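Local coordinates for protein putative transcriptional regulator (Listeria innocua, PDB 3LWF) that probably binds DNA as a dimeric transcription factor of the Rrf2 family, through a winged helix-turn-helix domain, at residues Thr33-Leu47 / Ile73-Leu86. Sequence-based numbering, arbitrary orientation.
Sequences TLELAKRIGDGPISL and IVKSIRGAHGGYVL. With SO4 (sulfate ion), chain I; SO4 (sulfate ion), chain G; SO4 (sulfate ion), chain J; SO4 (sulfate ion), chain E.
Ile45 and Tyr84 join the two segments through a pair of backbone hydrogen bonds, a single antiparallel bridge that pairs Ile45 with the edge of strand 83-86 not taken by strand 74-77. Ile45 N reaches Tyr84 O at 2.7 Å and almost straight (172°), whereas the return bond from Tyr84 N meets Ile45 O at 2.8 Å from above its carbonyl plane. Nearer the helix, one water continues the link, donating to Leu36 O and accepting from Leu86 N.

Apolar packing fills the angle between helix 24-38 and the hairpin. Leu36 points at the strands: with CG beside the backbone N (chi1 -61°), the side chain crosses that of Val74 at about a right angle, CD1 coming to 3.6 Å from Val74 CG1, and CD2 lies against Tyr84 O. Leu86 points back at the helix; with CG anti to the backbone N (chi1 -165°), CD2 comes to 3.8 Å from Ala37 CB. Pro44 points at the hairpin, its CB 3.4 Å from Gly82 C and its CG 4.0 Å from Ile77 CB. Leu47 CG meets the Tyr84 ring obliquely at CE2 (3.8 Å), while Ile65 of helix 58-70 also touches this tyrosine.

Sulfates, probably from the crystallisation liquor, collect on polar groups here: Ser46 OG, at the N-cap of helix 47-54, donates to one, and Gly79 N at the hairpin turn to another, which also lies over a face of the Arg78 guanidinium. Helices 47-54 and 58-70 form the helix-turn-helix; helix 24-38 packs beside it, and the hairpin of strands 74-77 and 83-86 is the wing, the winged helix-turn-helix expected of the Rrf2 family.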
# COMPACT_ATOMS: atom_id res chain seq x y z
N THR A 33 20.34 -2.75 9.64
CA THR A 33 21.10 -2.40 8.45
C THR A 33 21.35 -0.93 8.33
O THR A 33 22.42 -0.54 7.86
CB THR A 33 20.48 -2.95 7.18
OG1 THR A 33 19.16 -2.44 7.04
CG2 THR A 33 20.42 -4.46 7.24
N LEU A 34 20.41 -0.11 8.77
CA LEU A 34 20.66 1.33 8.83
C LEU A 34 21.76 1.69 9.81
O LEU A 34 22.54 2.64 9.57
CB LEU A 34 19.39 2.11 9.18
CG LEU A 34 18.29 2.14 8.11
CD1 LEU A 34 16.97 2.68 8.78
CD2 LEU A 34 18.68 2.91 6.82
N GLU A 35 21.76 1.05 10.97
CA GLU A 35 22.83 1.35 11.96
C GLU A 35 24.20 0.89 11.43
O GLU A 35 25.21 1.57 11.62
CB GLU A 35 22.56 0.67 13.28
CG GLU A 35 21.45 1.30 14.03
CD GLU A 35 21.73 2.76 14.31
OE1 GLU A 35 22.81 3.01 14.88
OE2 GLU A 35 20.91 3.61 13.92
N LEU A 36 24.22 -0.26 10.75
CA LEU A 36 25.45 -0.71 10.10
C LEU A 36 25.86 0.25 8.99
O LEU A 36 27.06 0.51 8.81
CB LEU A 36 25.34 -2.16 9.61
CG LEU A 36 25.08 -3.23 10.67
CD1 LEU A 36 24.92 -4.59 10.00
CD2 LEU A 36 26.18 -3.30 11.73
N ALA A 37 24.89 0.82 8.28
CA ALA A 37 25.17 1.79 7.21
C ALA A 37 25.75 3.10 7.75
O ALA A 37 26.70 3.63 7.21
CB ALA A 37 23.92 2.06 6.37
N LYS A 38 25.22 3.58 8.86
CA LYS A 38 25.79 4.73 9.53
C LYS A 38 27.22 4.49 9.99
O LYS A 38 28.00 5.43 10.09
CB LYS A 38 24.99 5.11 10.79
CG LYS A 38 23.64 5.69 10.55
CD LYS A 38 22.92 5.95 11.87
CE LYS A 38 21.42 6.07 11.66
NZ LYS A 38 20.72 6.33 12.93
N ARG A 39 27.57 3.25 10.34
CA ARG A 39 28.81 3.04 11.06
C ARG A 39 29.86 2.37 10.19
O ARG A 39 30.83 1.80 10.71
CB ARG A 39 28.54 2.21 12.32
CG ARG A 39 27.81 2.99 13.39
CD ARG A 39 26.94 2.13 14.32
NE ARG A 39 25.87 2.95 14.87
CZ ARG A 39 26.08 3.88 15.80
NH1 ARG A 39 27.30 4.10 16.30
NH2 ARG A 39 25.08 4.62 16.23
N ILE A 40 29.67 2.43 8.88
CA ILE A 40 30.66 1.89 7.97
C ILE A 40 32.02 2.51 8.28
O ILE A 40 32.15 3.72 8.48
CB ILE A 40 30.33 2.22 6.48
CG1 ILE A 40 29.26 1.28 5.95
CG2 ILE A 40 31.62 2.11 5.65
CD1 ILE A 40 28.74 1.66 4.55
N GLY A 41 33.06 1.72 8.34
CA GLY A 41 34.37 2.30 8.66
C GLY A 41 34.69 2.28 10.14
O GLY A 41 35.84 2.53 10.53
N ASP A 42 33.73 1.93 10.99
CA ASP A 42 34.02 1.77 12.42
C ASP A 42 34.28 0.33 12.81
O ASP A 42 34.26 -0.00 14.00
CB ASP A 42 32.85 2.28 13.26
CG ASP A 42 32.52 3.74 12.99
OD1 ASP A 42 33.44 4.51 12.67
OD2 ASP A 42 31.33 4.10 13.13
N GLY A 43 34.50 -0.57 11.85
CA GLY A 43 34.74 -1.97 12.24
C GLY A 43 33.45 -2.70 12.59
O GLY A 43 32.36 -2.18 12.39
N PRO A 44 33.58 -3.93 13.07
CA PRO A 44 32.40 -4.71 13.38
C PRO A 44 31.61 -4.03 14.46
O PRO A 44 32.19 -3.50 15.43
CB PRO A 44 32.98 -6.03 13.89
CG PRO A 44 34.33 -6.12 13.30
CD PRO A 44 34.82 -4.71 13.26
N ILE A 45 30.30 -4.08 14.31
CA ILE A 45 29.35 -3.54 15.28
C ILE A 45 28.64 -4.71 15.91
O ILE A 45 28.17 -5.60 15.20
CB ILE A 45 28.31 -2.62 14.60
CG1 ILE A 45 29.01 -1.51 13.83
CG2 ILE A 45 27.37 -1.97 15.63
CD1 ILE A 45 30.01 -0.76 14.66
N SER A 46 28.58 -4.75 17.23
CA SER A 46 27.93 -5.85 17.90
C SER A 46 26.41 -5.67 17.97
O SER A 46 25.90 -4.57 18.06
CB SER A 46 28.50 -6.02 19.28
OG SER A 46 28.00 -5.05 20.12
N LEU A 47 25.69 -6.78 17.89
CA LEU A 47 24.24 -6.72 18.08
C LEU A 47 23.86 -6.25 19.48
O LEU A 47 22.81 -5.66 19.65
CB LEU A 47 23.62 -8.07 17.82
CG LEU A 47 23.59 -8.51 16.35
CD1 LEU A 47 22.66 -9.71 16.23
CD2 LEU A 47 23.08 -7.43 15.48
N ILE A 73 23.73 -9.45 2.88
CA ILE A 73 23.48 -8.05 3.18
C ILE A 73 24.42 -7.58 4.30
O ILE A 73 24.85 -6.40 4.32
CB ILE A 73 21.98 -7.82 3.52
CG1 ILE A 73 21.14 -8.09 2.26
CG2 ILE A 73 21.71 -6.40 4.03
CD1 ILE A 73 19.60 -8.31 2.51
N VAL A 74 24.73 -8.50 5.22
CA VAL A 74 25.65 -8.20 6.30
C VAL A 74 26.69 -9.30 6.30
O VAL A 74 26.50 -10.34 5.68
CB VAL A 74 24.95 -8.14 7.64
CG1 VAL A 74 23.88 -7.08 7.59
CG2 VAL A 74 24.43 -9.57 8.10
N LYS A 75 27.83 -9.03 6.94
CA LYS A 75 28.82 -10.07 7.21
C LYS A 75 29.16 -10.10 8.68
O LYS A 75 29.18 -9.02 9.35
CB LYS A 75 30.10 -9.81 6.44
CG LYS A 75 30.05 -10.31 5.02
CD LYS A 75 31.29 -11.04 4.65
CE LYS A 75 31.20 -11.61 3.25
NZ LYS A 75 31.96 -10.79 2.32
N SER A 76 29.41 -11.31 9.19
CA SER A 76 29.81 -11.50 10.59
C SER A 76 31.32 -11.62 10.67
O SER A 76 31.96 -12.10 9.72
CB SER A 76 29.17 -12.74 11.20
OG SER A 76 29.56 -13.90 10.51
N ILE A 77 31.86 -11.13 11.78
CA ILE A 77 33.26 -11.30 12.17
C ILE A 77 33.21 -11.92 13.58
O ILE A 77 32.57 -11.37 14.48
CB ILE A 77 34.01 -9.95 12.23
CG1 ILE A 77 34.03 -9.29 10.84
CG2 ILE A 77 35.48 -10.14 12.74
CD1 ILE A 77 32.69 -8.68 10.38
N ARG A 78 33.83 -13.08 13.78
CA ARG A 78 33.76 -13.71 15.08
C ARG A 78 34.80 -13.13 16.04
O ARG A 78 35.66 -12.36 15.63
CB ARG A 78 33.90 -15.21 14.97
CG ARG A 78 35.18 -15.65 14.35
CD ARG A 78 35.31 -17.15 14.42
NE ARG A 78 35.50 -17.56 15.81
CZ ARG A 78 35.11 -18.72 16.31
NH1 ARG A 78 34.50 -19.62 15.54
NH2 ARG A 78 35.33 -18.97 17.59
N GLY A 79 34.64 -13.46 17.32
CA GLY A 79 35.60 -13.10 18.35
C GLY A 79 35.24 -11.87 19.16
O GLY A 79 34.27 -11.20 18.88
N ALA A 80 36.08 -11.58 20.16
CA ALA A 80 35.81 -10.56 21.17
C ALA A 80 35.58 -9.17 20.59
O ALA A 80 34.77 -8.40 21.10
CB ALA A 80 36.97 -10.54 22.17
N HIS A 81 36.30 -8.84 19.53
CA HIS A 81 36.09 -7.58 18.85
C HIS A 81 35.23 -7.73 17.58
O HIS A 81 35.28 -6.89 16.72
CB HIS A 81 37.44 -6.94 18.53
CG HIS A 81 38.23 -6.59 19.74
ND1 HIS A 81 37.93 -5.52 20.54
CD2 HIS A 81 39.30 -7.20 20.31
CE1 HIS A 81 38.79 -5.46 21.54
NE2 HIS A 81 39.63 -6.46 21.42
N GLY A 82 34.46 -8.80 17.47
CA GLY A 82 33.66 -9.05 16.27
C GLY A 82 32.28 -8.40 16.26
O GLY A 82 31.97 -7.44 17.01
N GLY A 83 31.41 -8.94 15.44
CA GLY A 83 30.14 -8.33 15.25
C GLY A 83 29.80 -8.41 13.80
O GLY A 83 30.07 -9.43 13.16
N TYR A 84 29.11 -7.38 13.32
CA TYR A 84 28.58 -7.34 11.97
C TYR A 84 28.99 -6.05 11.29
O TYR A 84 29.26 -5.03 11.96
CB TYR A 84 27.06 -7.50 11.99
CG TYR A 84 26.67 -8.87 12.46
CD1 TYR A 84 26.54 -9.92 11.56
CD2 TYR A 84 26.50 -9.13 13.80
CE1 TYR A 84 26.23 -11.20 12.01
CE2 TYR A 84 26.16 -10.37 14.25
CZ TYR A 84 26.04 -11.40 13.35
OH TYR A 84 25.75 -12.63 13.82
N VAL A 85 29.11 -6.13 9.98
CA VAL A 85 29.31 -4.97 9.10
C VAL A 85 28.33 -5.07 7.93
O VAL A 85 27.91 -6.16 7.56
CB VAL A 85 30.77 -4.90 8.54
CG1 VAL A 85 31.78 -4.72 9.70
CG2 VAL A 85 31.13 -6.12 7.66
N LEU A 86 27.95 -3.92 7.34
CA LEU A 86 27.15 -3.95 6.12
C LEU A 86 27.99 -4.55 4.99
O LEU A 86 29.15 -4.26 4.86
CB LEU A 86 26.69 -2.54 5.75
CG LEU A 86 25.56 -2.41 4.73
CD1 LEU A 86 24.32 -3.02 5.32
CD2 LEU A 86 25.31 -0.93 4.40
S SO4 I . 33.33 -16.23 19.08
O1 SO4 I . 32.70 -17.38 18.44
O2 SO4 I . 32.64 -15.01 18.66
O3 SO4 I . 33.24 -16.34 20.52
O4 SO4 I . 34.75 -16.24 18.73
S SO4 G . 31.53 -11.55 -0.91
O1 SO4 G . 32.94 -11.92 -1.12
O2 SO4 G . 30.93 -11.08 -2.14
O3 SO4 G . 30.77 -12.71 -0.47
O4 SO4 G . 31.44 -10.45 0.04
S SO4 J . 28.75 -17.10 11.00
O1 SO4 J . 28.82 -17.24 9.54
O2 SO4 J . 28.06 -15.85 11.31
O3 SO4 J . 28.04 -18.22 11.62
O4 SO4 J . 30.10 -17.09 11.54
S SO4 E . 30.78 -4.39 22.58
O1 SO4 E . 29.55 -5.14 22.34
O2 SO4 E . 30.47 -2.97 22.54
O3 SO4 E . 31.33 -4.75 23.89
O4 SO4 E . 31.78 -4.71 21.57
O HOH W 1 28.90 -1.77 8.67